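LysR family transcriptional regulator (Vibrio vulnificus, PDB 5B7H) probably acts as a DNA-binding transcription factor of the LysR family (OxyR2), represented here by its C-terminal regulatory domain. Local coordinates at residues A[26-31]-A[49-54]; A[90-95]-A[106-111]; A[117-120]-A[124-127]; A[133-138]-A[162-167]; A[144-149]-A[153-158]. The protein carries 1 engineered substitution. All coordinates share one frame; numbering follows the deposited sequence.

Contact 1. Residues A[26-31]-A[49-54]; sequences IAPFLL and LREDTT
Ala27 meets the side chain of Glu51 at the start of helix 27-41. Its methyl CB lies 3.5 Å from Glu51 OE2, so the carboxylate end rests against an apolar group. Glu51 gets there on an extended chain, with CG anti to the backbone N (chi1 179°). The polar need of Glu51 OE2 is met elsewhere: it is hydrogen-bonded to Ser148 OG of the second subunit. Next, Pro28 brushes the same oxygen more loosely, CD lying 4.5 Å from Glu51 OE2. One turn on from Ala27, Leu31 closes the contact. Its side chain and that of Leu49 reach toward each other, tip to tip. Leu31 CD1 sits 4.1 Å from Leu49 CD2 and 4.2 Å from Leu49 CD1. Both leucines touch Leu20 of strand 16-22, so Leu31 packs over strands 16-22 and 45-51. No hydrogen bond links 26-31 with 49-54. The helix and strand segments run closer to antiparallel than parallel, at 146°, with their axes 10.8 Å apart. That spacing lets side chains, and not backbones, fill the gap. The second subunit covers part of this surface, its Gln154 packing on both leucines. The contact joins the helix to the second strand of a beta-alpha-beta unit, strand 16-22, helix 27-41 and strand 45-51, at the edge of this chain's sheet.

Contact 2. Residues A[90-95]-A[106-111]; sequences FKMVIS and IKYDDL
Met92 of strand 81-95 sets its sulfur against two side chains of the loop at 106-111. Met92 SD is 4.2 Å from Ile106 CG2 and also 4.2 Å from Tyr108 CE1. The sulfur meets the Tyr108 ring obliquely. Met92 and Ile106 cross obliquely as well. In Met92, CG anti to the carbonyl carbon (chi1 -60°) and extension past CG carry the sulfur out to the loop. This is the packed part. Phe164 of strand 163-166 touches both Met92 and Tyr108, and Ile183 of strand 180-198 touches Ile106.

The other side is looser. The short 3-10 turn at 108-110 carries Asp109 and Asp110 into solvent, and Lys107 is exposed beside them. Tyr108 lies at the border: its ring packs inward, while its hydroxyl is hydrogen-bonded to the carbonyl oxygen of Cys133. That bond ties the loop to the chain just after helix 124-132.

Between the two segments there is no hydrogen bond and no pair of charges. The loop is therefore held to the strand here by dispersion around one sulfur atom, and polar anchoring comes from outside the pair, in part from the tyrosine hydroxyl.

Contact 3. Residues A[117-120]-A[124-127]; sequences FLLE and SLTE. Engineered in segment 124-127: Ser124 (natural residue Cys). With SO4 (sulfate ion), chain C.
Thr126, near the start of helix 124-132, hooks onto the chain at Leu119, which precedes the helix in this LysR substrate-binding domain. An anion also sits here, at backbone N-H groups near the N-terminal end of the helix. From CB outward, Thr126 meets 117-120 at every atom. CB lies 3.6 Å from Leu119 O. OG1 donates a hydrogen bond of 2.7 Å to Leu119 O, coming in at 114° to the C=O bond and tilted 33° from the carbonyl plane. The same hydroxyl accepts from a water, which in turn takes the N-H of Leu119, so OG1 reaches both ends of the Leu119 backbone, once directly and once through water. The methyl CG2 lies 3.7 Å from Leu119 O and reaches Leu118 CD1 at 4.1 Å. In Thr126, OG1 anti to the carbonyl carbon (chi1 -69°) puts the hydroxyl at Leu119.

Beside this grip, Leu119 CD1 packs on Leu125 CD2 at 3.9 Å. Leu118 leans further on Phe164 of strand 163-166, and Leu119 on Leu152 of helix 149-157. Leu125 touches Leu149 and Pro166. Both segments are thus tied into the body of the domain.

The sulfate, probably from the crystallisation liquor, has His123 ND1 and Thr25 OG1 as further partners. Ser124 is an engineered residue, cysteine in the natural sequence. Leu125 N donates to sulfate O2 at 2.9 Å, while sulfate O1 takes two bonds from Ser124, from N at 2.8 Å and from OG at 2.9 Å.

Contact 4. Residues A[133-138]-A[162-167]; sequences CKLTDK and TTFIPQ
Phe164 of strand 163-166 points its ring at the loop that follows helix 124-132, where Cys133 and Leu135 receive it. The two come to the ring differently. Leu135 arrives at the edge, near the ring plane: its CD2 is 4.0 Å from Phe164 CE1 and 4.2 Å from Phe164 CZ. Cys133 meets the ring obliquely. Cys133 CB lies 3.5 Å from Phe164 CE2, and Cys133 SG lies 3.8 Å from Phe164 CD2. The sulfur is 4.5 Å from the centroid of the Phe164 ring and 45° off its normal, a Cys sulfur-aromatic contact.

Cys133 CB is already directed toward the ring. The first torsion of Cys133 sets SG alone, beside the backbone N (chi1 -56°), and so near CD2 and CE2 of the ring. In Leu135, CG is anti to the backbone N (chi1 174°), and CD2 reaches the CE1-CZ edge. Between them Lys134 has positive phi and closes the helix in a Schellman motif. Its side chain starts off away from the strand, while its neighbours on both sides turn inward.

The surroundings are mostly apolar. Leu118 and Tyr108 touch Phe164, and Pro185 and Ala190 of strand 180-198 touch Cys133. Tyr108 OH is also hydrogen-bonded to Cys133 O.

All three contact residues are buried, and no hydrogen bond crosses between the segments. Between these segments the link is one aromatic ring, held through carbon contacts and probably a weak attraction of the sulfur for it.

Contact 5. Residues A[144-149]-A[153-158]; sequences FSATSL and VQMVAN
Leu149 O accepts a hydrogen bond from Val153 N, 3.0 Å long with an angle of 165° at the hydrogen. This is a backbone bond in the first turn of helix 149-157. Val153 CG2 lies 3.4 Å from the same oxygen, Leu149 O, and this methyl also meets Leu149 CD1, at 4.4 Å.

Before the helix, the chain passes its side and meets Met155. The methionine divides its end between two residues. Met155 SD lies 4.0 Å from Phe144 CE1, and Met155 CE lies 3.8 Å from Ala146 CB. The last torsion of Met155 is bent (chi3 -74°), which turns CE aside from the line of the chain and onto the alanine. Phe144 and Met155 cross at about a right angle. The sulfur is oblique to the ring, a Met-aromatic contact. Ser148, just before the helix, is its N-cap; its OG is also hydrogen-bonded to Glu51 OE2 of the second subunit.

One face of the helix leans on the sheet, with Val153 and Leu149 on Ile165 of strand 163-166 and Val156 on Leu180 of strand 180-198. Another side of the helix, with Phe144 of the preceding loop, faces the second subunit, where Leu47 of that subunit packs on Met155 and Leu49 of that subunit on Phe144.

How the contacts relate
From the N terminus, contact 1 closes first, within the beta-alpha-beta unit 16-22, 27-41 and 45-51. Contact 2 follows, turning the loop after strand 81-95 back onto it. Contact 3 closes the short loop into helix 124-132. Contact 4 opens just past that helix and closes on strand 163-166. Contact 5 is nested inside that loop and folds the chain before helix 149-157 onto that helix; the others run in series and none cross. Contacts 2 and 4 lie on neighbouring strands, 81-95 and 163-166, their centres 7 Å apart. Contacts 3 and 5 join through backbone hydrogen bonds of Leu118 and Glu120 with Ala146. Contacts 1 and 5 touch at Phe29 and Leu149, and both face the second subunit.

Contact 1. Residues A[26-31]-A[49-54]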
# COMPACT_ATOMS: atom_id res chain seq x y z
N ILE A 26 -4.24 -3.20 7.12
CA ILE A 26 -4.88 -2.28 8.05
C ILE A 26 -4.28 -0.88 7.91
O ILE A 26 -5.01 0.11 7.85
CB ILE A 26 -4.77 -2.77 9.51
CG1 ILE A 26 -5.48 -4.12 9.70
CG2 ILE A 26 -5.34 -1.70 10.45
CD1 ILE A 26 -5.28 -4.67 11.13
N ALA A 27 -2.95 -0.80 7.83
CA ALA A 27 -2.24 0.48 7.96
C ALA A 27 -2.74 1.59 7.03
O ALA A 27 -2.94 2.71 7.53
CB ALA A 27 -0.73 0.27 7.79
N PRO A 28 -2.96 1.35 5.73
CA PRO A 28 -3.35 2.46 4.84
C PRO A 28 -4.72 3.01 5.18
O PRO A 28 -5.05 4.07 4.67
CB PRO A 28 -3.38 1.82 3.45
CG PRO A 28 -2.61 0.55 3.58
CD PRO A 28 -2.83 0.07 5.00
N PHE A 29 -5.55 2.26 5.92
CA PHE A 29 -6.95 2.63 6.10
C PHE A 29 -7.13 3.19 7.51
O PHE A 29 -7.25 4.41 7.69
CB PHE A 29 -7.79 1.38 5.81
CG PHE A 29 -7.32 0.63 4.55
CD1 PHE A 29 -7.32 1.26 3.29
CD2 PHE A 29 -6.84 -0.66 4.65
CE1 PHE A 29 -6.89 0.59 2.15
CE2 PHE A 29 -6.40 -1.34 3.52
CZ PHE A 29 -6.42 -0.71 2.26
N LEU A 30 -7.03 2.34 8.53
CA LEU A 30 -7.36 2.74 9.88
C LEU A 30 -6.43 3.82 10.42
O LEU A 30 -6.87 4.67 11.22
CB LEU A 30 -7.30 1.50 10.78
CG LEU A 30 -7.43 1.67 12.28
CD1 LEU A 30 -8.84 2.14 12.63
CD2 LEU A 30 -7.14 0.30 12.97
N LEU A 31 -5.14 3.80 10.06
CA LEU A 31 -4.22 4.75 10.68
C LEU A 31 -4.47 6.18 10.25
O LEU A 31 -4.16 7.10 11.02
CB LEU A 31 -2.76 4.36 10.42
CG LEU A 31 -2.36 3.02 11.04
CD1 LEU A 31 -0.86 2.79 10.71
CD2 LEU A 31 -2.59 2.98 12.56
N LEU A 49 5.61 5.30 12.96
CA LEU A 49 4.83 4.21 12.39
C LEU A 49 5.72 3.26 11.61
O LEU A 49 6.61 3.70 10.86
CB LEU A 49 3.70 4.72 11.46
CG LEU A 49 2.66 5.58 12.17
CD1 LEU A 49 1.71 6.09 11.08
CD2 LEU A 49 1.89 4.70 13.12
N ARG A 50 5.45 1.96 11.74
CA ARG A 50 6.13 0.91 10.96
C ARG A 50 5.10 -0.01 10.35
O ARG A 50 4.20 -0.48 11.05
CB ARG A 50 7.00 0.10 11.92
CG ARG A 50 7.47 -1.23 11.37
CD ARG A 50 8.61 -1.10 10.44
NE ARG A 50 9.65 -0.28 11.06
CZ ARG A 50 10.50 -0.67 12.01
NH1 ARG A 50 10.49 -1.93 12.49
NH2 ARG A 50 11.38 0.22 12.50
N GLU A 51 5.18 -0.23 9.04
CA GLU A 51 4.30 -1.17 8.36
C GLU A 51 5.12 -2.40 8.00
O GLU A 51 6.19 -2.30 7.39
CB GLU A 51 3.69 -0.51 7.10
CG GLU A 51 2.78 -1.47 6.36
CD GLU A 51 2.08 -0.82 5.16
OE1 GLU A 51 2.01 -1.52 4.11
OE2 GLU A 51 1.65 0.33 5.24
N ASP A 52 4.61 -3.58 8.37
CA ASP A 52 5.38 -4.80 8.11
C ASP A 52 4.41 -5.97 8.30
O ASP A 52 3.29 -5.79 8.78
CB ASP A 52 6.63 -4.95 9.02
CG ASP A 52 7.81 -5.70 8.35
OD1 ASP A 52 8.96 -5.49 8.81
OD2 ASP A 52 7.59 -6.53 7.38
N THR A 53 4.90 -7.17 7.91
CA THR A 53 4.18 -8.44 8.05
C THR A 53 3.99 -8.76 9.54
O THR A 53 4.82 -8.36 10.36
CB THR A 53 5.05 -9.61 7.47
OG1 THR A 53 6.20 -9.98 8.33
CG2 THR A 53 5.55 -9.32 6.25
N THR A 54 2.97 -9.57 9.85
CA THR A 54 2.72 -9.96 11.25
C THR A 54 3.96 -10.54 11.93
O THR A 54 4.33 -10.11 13.03
CB THR A 54 1.56 -10.96 11.32
OG1 THR A 54 0.37 -10.34 10.87
CG2 THR A 54 1.31 -11.46 12.76

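Contact 2. Residues A[90-95]-A[106-111]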
# COMPACT_ATOMS: atom_id res chain seq x y z
N PHE A 90 -15.76 -8.78 6.24
CA PHE A 90 -15.25 -9.12 4.92
C PHE A 90 -16.36 -8.98 3.89
O PHE A 90 -17.54 -9.28 4.17
CB PHE A 90 -14.78 -10.58 4.89
CG PHE A 90 -13.46 -10.81 5.57
CD1 PHE A 90 -13.35 -11.66 6.63
CD2 PHE A 90 -12.33 -10.15 5.14
CE1 PHE A 90 -12.12 -11.86 7.26
CE2 PHE A 90 -11.10 -10.37 5.78
CZ PHE A 90 -11.01 -11.24 6.84
N LYS A 91 -15.99 -8.54 2.71
CA LYS A 91 -16.88 -8.60 1.56
C LYS A 91 -16.14 -9.30 0.44
O LYS A 91 -14.93 -9.54 0.50
CB LYS A 91 -17.22 -7.19 1.08
CG LYS A 91 -18.01 -6.37 2.11
CD LYS A 91 -19.40 -6.93 2.24
CE LYS A 91 -20.32 -5.87 2.83
NZ LYS A 91 -20.00 -5.70 4.23
N MET A 92 -16.87 -9.70 -0.59
CA MET A 92 -16.24 -10.12 -1.83
C MET A 92 -16.41 -9.03 -2.87
O MET A 92 -17.32 -8.19 -2.80
CB MET A 92 -16.84 -11.46 -2.31
CG MET A 92 -16.65 -12.56 -1.28
SD MET A 92 -17.08 -14.19 -1.89
CE MET A 92 -15.74 -14.41 -3.08
N VAL A 93 -15.54 -9.03 -3.87
CA VAL A 93 -15.65 -8.04 -4.93
C VAL A 93 -15.49 -8.76 -6.27
O VAL A 93 -14.76 -9.74 -6.39
CB VAL A 93 -14.61 -6.89 -4.85
CG1 VAL A 93 -14.91 -5.91 -3.76
CG2 VAL A 93 -13.18 -7.46 -4.70
N ILE A 94 -16.19 -8.26 -7.27
CA ILE A 94 -16.05 -8.71 -8.66
C ILE A 94 -16.14 -7.48 -9.56
O ILE A 94 -16.67 -6.43 -9.18
CB ILE A 94 -17.13 -9.73 -9.08
CG1 ILE A 94 -18.53 -9.08 -9.06
CG2 ILE A 94 -17.09 -10.92 -8.18
CD1 ILE A 94 -19.68 -10.07 -9.45
N SER A 95 -15.60 -7.60 -10.76
CA SER A 95 -15.79 -6.49 -11.68
C SER A 95 -17.24 -6.41 -12.16
O SER A 95 -17.94 -7.42 -12.32
CB SER A 95 -14.85 -6.61 -12.87
OG SER A 95 -15.24 -7.70 -13.66
N ILE A 106 -23.21 -15.53 -3.97
CA ILE A 106 -22.08 -16.37 -4.31
C ILE A 106 -22.23 -17.71 -3.64
O ILE A 106 -22.50 -17.81 -2.44
CB ILE A 106 -20.77 -15.71 -3.87
CG1 ILE A 106 -20.61 -14.36 -4.54
CG2 ILE A 106 -19.58 -16.61 -4.24
CD1 ILE A 106 -20.46 -14.53 -5.98
N LYS A 107 -22.03 -18.77 -4.40
CA LYS A 107 -21.85 -20.12 -3.88
C LYS A 107 -20.52 -20.59 -4.45
O LYS A 107 -20.34 -20.58 -5.68
CB LYS A 107 -23.00 -21.02 -4.36
CG LYS A 107 -22.94 -22.43 -3.86
CD LYS A 107 -24.06 -23.25 -4.53
CE LYS A 107 -24.32 -24.55 -3.80
NZ LYS A 107 -23.16 -25.47 -3.87
N TYR A 108 -19.58 -20.98 -3.58
CA TYR A 108 -18.23 -21.28 -4.07
C TYR A 108 -18.25 -22.40 -5.10
O TYR A 108 -17.48 -22.36 -6.06
CB TYR A 108 -17.32 -21.68 -2.92
CG TYR A 108 -17.09 -20.61 -1.89
CD1 TYR A 108 -16.80 -19.30 -2.27
CD2 TYR A 108 -17.14 -20.92 -0.55
CE1 TYR A 108 -16.57 -18.32 -1.30
CE2 TYR A 108 -16.90 -19.95 0.43
CZ TYR A 108 -16.61 -18.67 0.04
OH TYR A 108 -16.40 -17.68 1.01
N ASP A 109 -19.10 -23.42 -4.90
CA ASP A 109 -19.12 -24.57 -5.81
C ASP A 109 -19.51 -24.18 -7.23
O ASP A 109 -19.20 -24.91 -8.17
CB ASP A 109 -20.10 -25.64 -5.31
CG ASP A 109 -19.90 -26.98 -6.01
OD1 ASP A 109 -20.88 -27.53 -6.55
OD2 ASP A 109 -18.72 -27.43 -6.07
N ASP A 110 -20.20 -23.06 -7.40
CA ASP A 110 -20.62 -22.62 -8.73
C ASP A 110 -19.61 -21.71 -9.41
O ASP A 110 -19.79 -21.41 -10.61
CB ASP A 110 -21.97 -21.90 -8.66
CG ASP A 110 -23.11 -22.82 -8.26
OD1 ASP A 110 -24.11 -22.30 -7.73
OD2 ASP A 110 -23.02 -24.06 -8.49
N LEU A 111 -18.56 -21.27 -8.70
CA LEU A 111 -17.54 -20.44 -9.30
C LEU A 111 -16.66 -21.32 -10.18
O LEU A 111 -16.56 -22.52 -9.96
CB LEU A 111 -16.64 -19.85 -8.22
CG LEU A 111 -17.29 -18.89 -7.25
CD1 LEU A 111 -16.21 -18.44 -6.25
CD2 LEU A 111 -17.86 -17.68 -8.00

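Contact 3. Residues A[117-120]-A[124-127]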
# COMPACT_ATOMS: atom_id res chain seq x y z
N PHE A 117 -8.70 -15.21 -6.16
CA PHE A 117 -7.31 -14.79 -6.00
C PHE A 117 -7.08 -14.40 -4.53
O PHE A 117 -7.98 -13.83 -3.88
CB PHE A 117 -7.00 -13.57 -6.91
CG PHE A 117 -6.84 -13.93 -8.36
CD1 PHE A 117 -5.54 -14.06 -8.89
CD2 PHE A 117 -7.95 -14.25 -9.16
CE1 PHE A 117 -5.36 -14.38 -10.26
CE2 PHE A 117 -7.79 -14.59 -10.52
CZ PHE A 117 -6.49 -14.67 -11.06
N LEU A 118 -5.93 -14.79 -4.00
CA LEU A 118 -5.61 -14.53 -2.59
C LEU A 118 -4.18 -14.03 -2.47
O LEU A 118 -3.33 -14.36 -3.31
CB LEU A 118 -5.65 -15.81 -1.74
CG LEU A 118 -7.06 -16.43 -1.73
CD1 LEU A 118 -7.00 -17.84 -1.12
CD2 LEU A 118 -8.07 -15.56 -0.97
N LEU A 119 -3.93 -13.22 -1.43
CA LEU A 119 -2.55 -12.89 -1.09
C LEU A 119 -1.77 -14.14 -0.67
O LEU A 119 -2.33 -15.12 -0.14
CB LEU A 119 -2.50 -11.90 0.08
CG LEU A 119 -3.14 -10.55 -0.23
CD1 LEU A 119 -3.35 -9.76 1.08
CD2 LEU A 119 -2.26 -9.70 -1.21
N GLU A 120 -0.45 -14.09 -0.89
CA GLU A 120 0.46 -15.09 -0.35
C GLU A 120 0.35 -15.16 1.21
O GLU A 120 -0.09 -14.22 1.86
CB GLU A 120 1.90 -14.68 -0.65
CG GLU A 120 2.28 -14.59 -2.10
CD GLU A 120 3.78 -14.24 -2.26
OE1 GLU A 120 4.37 -13.70 -1.28
OE2 GLU A 120 4.36 -14.51 -3.36
N SER A 124 -1.83 -12.09 6.73
CA SER A 124 -2.90 -12.61 7.57
C SER A 124 -4.28 -12.53 6.90
O SER A 124 -5.17 -13.32 7.29
CB SER A 124 -2.90 -11.89 8.94
OG SER A 124 -3.25 -10.53 8.72
N LEU A 125 -4.48 -11.63 5.93
CA LEU A 125 -5.78 -11.50 5.28
C LEU A 125 -6.24 -12.82 4.70
O LEU A 125 -7.43 -13.18 4.82
CB LEU A 125 -5.73 -10.41 4.20
CG LEU A 125 -7.12 -10.11 3.60
CD1 LEU A 125 -7.95 -9.33 4.66
CD2 LEU A 125 -6.97 -9.27 2.36
N THR A 126 -5.30 -13.59 4.12
CA THR A 126 -5.70 -14.86 3.50
C THR A 126 -6.19 -15.88 4.52
O THR A 126 -7.27 -16.45 4.35
CB THR A 126 -4.53 -15.36 2.68
OG1 THR A 126 -4.37 -14.47 1.57
CG2 THR A 126 -4.82 -16.75 2.12
N GLU A 127 -5.44 -16.10 5.62
CA GLU A 127 -5.91 -17.12 6.57
C GLU A 127 -7.20 -16.68 7.22
O GLU A 127 -8.10 -17.50 7.44
CB GLU A 127 -4.87 -17.42 7.65
CG GLU A 127 -4.15 -16.20 8.16
CD GLU A 127 -2.98 -16.52 9.08
OE1 GLU A 127 -3.12 -17.43 9.93
OE2 GLU A 127 -1.90 -15.90 8.91
S SO4 C . -1.61 -8.64 5.78
O1 SO4 C . -1.13 -9.44 6.99
O2 SO4 C . -2.64 -9.48 5.12
O3 SO4 C . -2.10 -7.37 6.28
O4 SO4 C . -0.48 -8.42 4.90
O HOH W 1 -5.92 -12.48 0.44

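Contact 4. Residues A[133-138]-A[162-167]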
# COMPACT_ATOMS: atom_id res chain seq x y z
N CYS A 133 -14.85 -16.90 5.99
CA CYS A 133 -15.80 -17.01 4.89
C CYS A 133 -15.97 -18.44 4.40
O CYS A 133 -16.71 -18.67 3.44
CB CYS A 133 -15.41 -16.09 3.72
SG CYS A 133 -15.25 -14.38 4.23
N LYS A 134 -15.33 -19.40 5.06
CA LYS A 134 -15.65 -20.81 4.88
C LYS A 134 -15.32 -21.32 3.48
O LYS A 134 -16.07 -22.13 2.92
CB LYS A 134 -17.13 -21.10 5.23
CG LYS A 134 -17.52 -20.73 6.66
CD LYS A 134 -16.59 -21.44 7.61
CE LYS A 134 -17.33 -22.32 8.63
NZ LYS A 134 -16.49 -23.52 9.01
N LEU A 135 -14.21 -20.87 2.91
CA LEU A 135 -13.77 -21.38 1.61
C LEU A 135 -12.97 -22.65 1.88
O LEU A 135 -11.81 -22.59 2.29
CB LEU A 135 -12.94 -20.32 0.87
CG LEU A 135 -12.29 -20.77 -0.46
CD1 LEU A 135 -13.41 -21.35 -1.35
CD2 LEU A 135 -11.58 -19.62 -1.12
N THR A 136 -13.58 -23.81 1.63
CA THR A 136 -12.88 -25.06 1.84
C THR A 136 -12.46 -25.75 0.56
O THR A 136 -11.63 -26.66 0.61
CB THR A 136 -13.74 -26.00 2.69
OG1 THR A 136 -14.94 -26.28 1.98
CG2 THR A 136 -14.11 -25.32 4.01
N ASP A 137 -12.96 -25.32 -0.60
CA ASP A 137 -12.62 -25.98 -1.87
C ASP A 137 -11.39 -25.32 -2.48
O ASP A 137 -11.50 -24.27 -3.13
CB ASP A 137 -13.78 -25.94 -2.84
CG ASP A 137 -13.53 -26.77 -4.09
OD1 ASP A 137 -14.49 -26.96 -4.87
OD2 ASP A 137 -12.38 -27.26 -4.31
N LYS A 138 -10.22 -25.95 -2.28
CA LYS A 138 -8.96 -25.39 -2.74
C LYS A 138 -8.89 -25.26 -4.26
O LYS A 138 -8.12 -24.44 -4.76
CB LYS A 138 -7.79 -26.27 -2.28
CG LYS A 138 -7.41 -26.10 -0.80
CD LYS A 138 -6.40 -27.17 -0.35
CE LYS A 138 -5.81 -27.96 -1.53
NZ LYS A 138 -4.82 -29.02 -1.14
N THR A 162 -12.39 -13.18 -8.43
CA THR A 162 -12.98 -12.53 -7.26
C THR A 162 -12.01 -12.63 -6.10
O THR A 162 -11.02 -13.38 -6.15
CB THR A 162 -14.33 -13.18 -6.91
OG1 THR A 162 -14.96 -12.45 -5.85
CG2 THR A 162 -14.20 -14.67 -6.46
N THR A 163 -12.26 -11.87 -5.04
CA THR A 163 -11.45 -12.03 -3.84
C THR A 163 -12.22 -11.45 -2.66
O THR A 163 -13.31 -10.90 -2.83
CB THR A 163 -10.10 -11.31 -3.99
OG1 THR A 163 -9.20 -11.80 -2.97
CG2 THR A 163 -10.26 -9.76 -3.89
N PHE A 164 -11.65 -11.60 -1.47
CA PHE A 164 -12.16 -11.07 -0.21
C PHE A 164 -11.43 -9.79 0.14
O PHE A 164 -10.20 -9.74 0.06
CB PHE A 164 -11.95 -12.07 0.94
CG PHE A 164 -12.46 -13.48 0.63
CD1 PHE A 164 -11.60 -14.48 0.22
CD2 PHE A 164 -13.80 -13.80 0.79
CE1 PHE A 164 -12.06 -15.76 -0.01
CE2 PHE A 164 -14.29 -15.08 0.53
CZ PHE A 164 -13.41 -16.05 0.12
N ILE A 165 -12.19 -8.79 0.57
CA ILE A 165 -11.69 -7.45 0.91
C ILE A 165 -12.22 -7.02 2.27
O ILE A 165 -13.42 -7.16 2.53
CB ILE A 165 -12.14 -6.40 -0.14
CG1 ILE A 165 -11.59 -6.77 -1.52
CG2 ILE A 165 -11.58 -5.02 0.22
CD1 ILE A 165 -10.06 -6.91 -1.50
N PRO A 166 -11.40 -6.43 3.14
CA PRO A 166 -11.93 -5.93 4.41
C PRO A 166 -12.70 -4.63 4.22
O PRO A 166 -12.38 -3.78 3.37
CB PRO A 166 -10.65 -5.69 5.24
CG PRO A 166 -9.59 -5.39 4.24
CD PRO A 166 -9.95 -6.19 2.97
N GLN A 167 -13.73 -4.49 5.05
CA GLN A 167 -14.61 -3.34 5.01
C GLN A 167 -13.84 -2.05 5.16
O GLN A 167 -14.16 -1.06 4.48
CB GLN A 167 -15.69 -3.44 6.07
CG GLN A 167 -16.78 -2.35 5.87
CD GLN A 167 -17.54 -2.52 4.56
OE1 GLN A 167 -17.94 -3.64 4.22
NE2 GLN A 167 -17.76 -1.43 3.85

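Contact 5. Residues A[144-149]-A[153-158]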
# COMPACT_ATOMS: atom_id res chain seq x y z
N PHE A 144 -1.84 -18.28 -8.90
CA PHE A 144 -0.99 -17.09 -8.88
C PHE A 144 -1.38 -16.27 -7.65
O PHE A 144 -2.49 -15.72 -7.58
CB PHE A 144 -1.17 -16.30 -10.16
CG PHE A 144 -0.30 -15.08 -10.22
CD1 PHE A 144 -0.77 -13.83 -9.78
CD2 PHE A 144 1.01 -15.20 -10.65
CE1 PHE A 144 0.06 -12.73 -9.86
CE2 PHE A 144 1.83 -14.10 -10.71
CZ PHE A 144 1.37 -12.89 -10.31
N SER A 145 -0.46 -16.19 -6.69
CA SER A 145 -0.73 -15.45 -5.47
C SER A 145 -0.41 -13.97 -5.63
O SER A 145 0.61 -13.60 -6.22
CB SER A 145 0.11 -16.00 -4.33
OG SER A 145 -0.20 -17.37 -4.13
N ALA A 146 -1.26 -13.14 -5.05
CA ALA A 146 -1.05 -11.71 -5.03
C ALA A 146 -0.08 -11.32 -3.91
O ALA A 146 0.10 -12.04 -2.93
CB ALA A 146 -2.37 -10.94 -4.82
N THR A 147 0.56 -10.17 -4.09
CA THR A 147 1.54 -9.70 -3.13
C THR A 147 1.18 -8.35 -2.50
O THR A 147 1.93 -7.88 -1.63
CB THR A 147 2.91 -9.67 -3.81
OG1 THR A 147 2.70 -9.15 -5.14
CG2 THR A 147 3.39 -11.09 -3.98
N SER A 148 0.06 -7.74 -2.85
CA SER A 148 -0.42 -6.56 -2.13
C SER A 148 -1.93 -6.48 -2.34
O SER A 148 -2.48 -6.97 -3.35
CB SER A 148 0.26 -5.27 -2.63
OG SER A 148 -0.23 -4.88 -3.91
N LEU A 149 -2.63 -5.86 -1.37
CA LEU A 149 -4.06 -5.76 -1.54
C LEU A 149 -4.42 -4.89 -2.76
O LEU A 149 -5.41 -5.19 -3.44
CB LEU A 149 -4.63 -5.16 -0.25
CG LEU A 149 -6.17 -5.06 -0.15
CD1 LEU A 149 -6.83 -6.40 -0.32
CD2 LEU A 149 -6.62 -4.43 1.20
N VAL A 153 -6.78 -6.29 -5.88
CA VAL A 153 -8.02 -5.68 -6.33
C VAL A 153 -7.92 -5.28 -7.80
O VAL A 153 -8.91 -5.41 -8.56
CB VAL A 153 -8.30 -4.47 -5.43
CG1 VAL A 153 -9.38 -3.57 -6.10
CG2 VAL A 153 -8.72 -4.99 -4.03
N GLN A 154 -6.74 -4.84 -8.25
CA GLN A 154 -6.58 -4.50 -9.66
C GLN A 154 -6.76 -5.73 -10.56
O GLN A 154 -7.34 -5.62 -11.64
CB GLN A 154 -5.21 -3.86 -9.93
CG GLN A 154 -5.11 -2.45 -9.32
CD GLN A 154 -3.69 -2.04 -8.95
OE1 GLN A 154 -2.74 -2.84 -9.07
NE2 GLN A 154 -3.57 -0.84 -8.42
N MET A 155 -6.27 -6.90 -10.14
CA MET A 155 -6.52 -8.10 -10.95
C MET A 155 -8.01 -8.43 -11.01
O MET A 155 -8.52 -8.83 -12.07
CB MET A 155 -5.75 -9.31 -10.43
CG MET A 155 -4.25 -9.18 -10.69
SD MET A 155 -3.31 -10.65 -10.28
CE MET A 155 -3.31 -10.59 -8.48
N VAL A 156 -8.73 -8.25 -9.90
CA VAL A 156 -10.18 -8.45 -9.93
C VAL A 156 -10.80 -7.42 -10.86
O VAL A 156 -11.71 -7.74 -11.65
CB VAL A 156 -10.74 -8.38 -8.50
CG1 VAL A 156 -12.29 -8.38 -8.53
CG2 VAL A 156 -10.25 -9.60 -7.68
N ALA A 157 -10.34 -6.16 -10.78
CA ALA A 157 -10.86 -5.12 -11.68
C ALA A 157 -10.59 -5.41 -13.15
O ALA A 157 -11.32 -4.96 -14.03
CB ALA A 157 -10.33 -3.74 -11.30
N ASN A 158 -9.50 -6.14 -13.44
CA ASN A 158 -9.23 -6.57 -14.82
C ASN A 158 -10.14 -7.72 -15.27
O ASN A 158 -10.01 -8.18 -16.42
CB ASN A 158 -7.74 -7.01 -14.84
CG ASN A 158 -7.18 -7.23 -16.26
OD1 ASN A 158 -7.39 -6.45 -17.24
ND2 ASN A 158 -6.37 -8.22 -16.33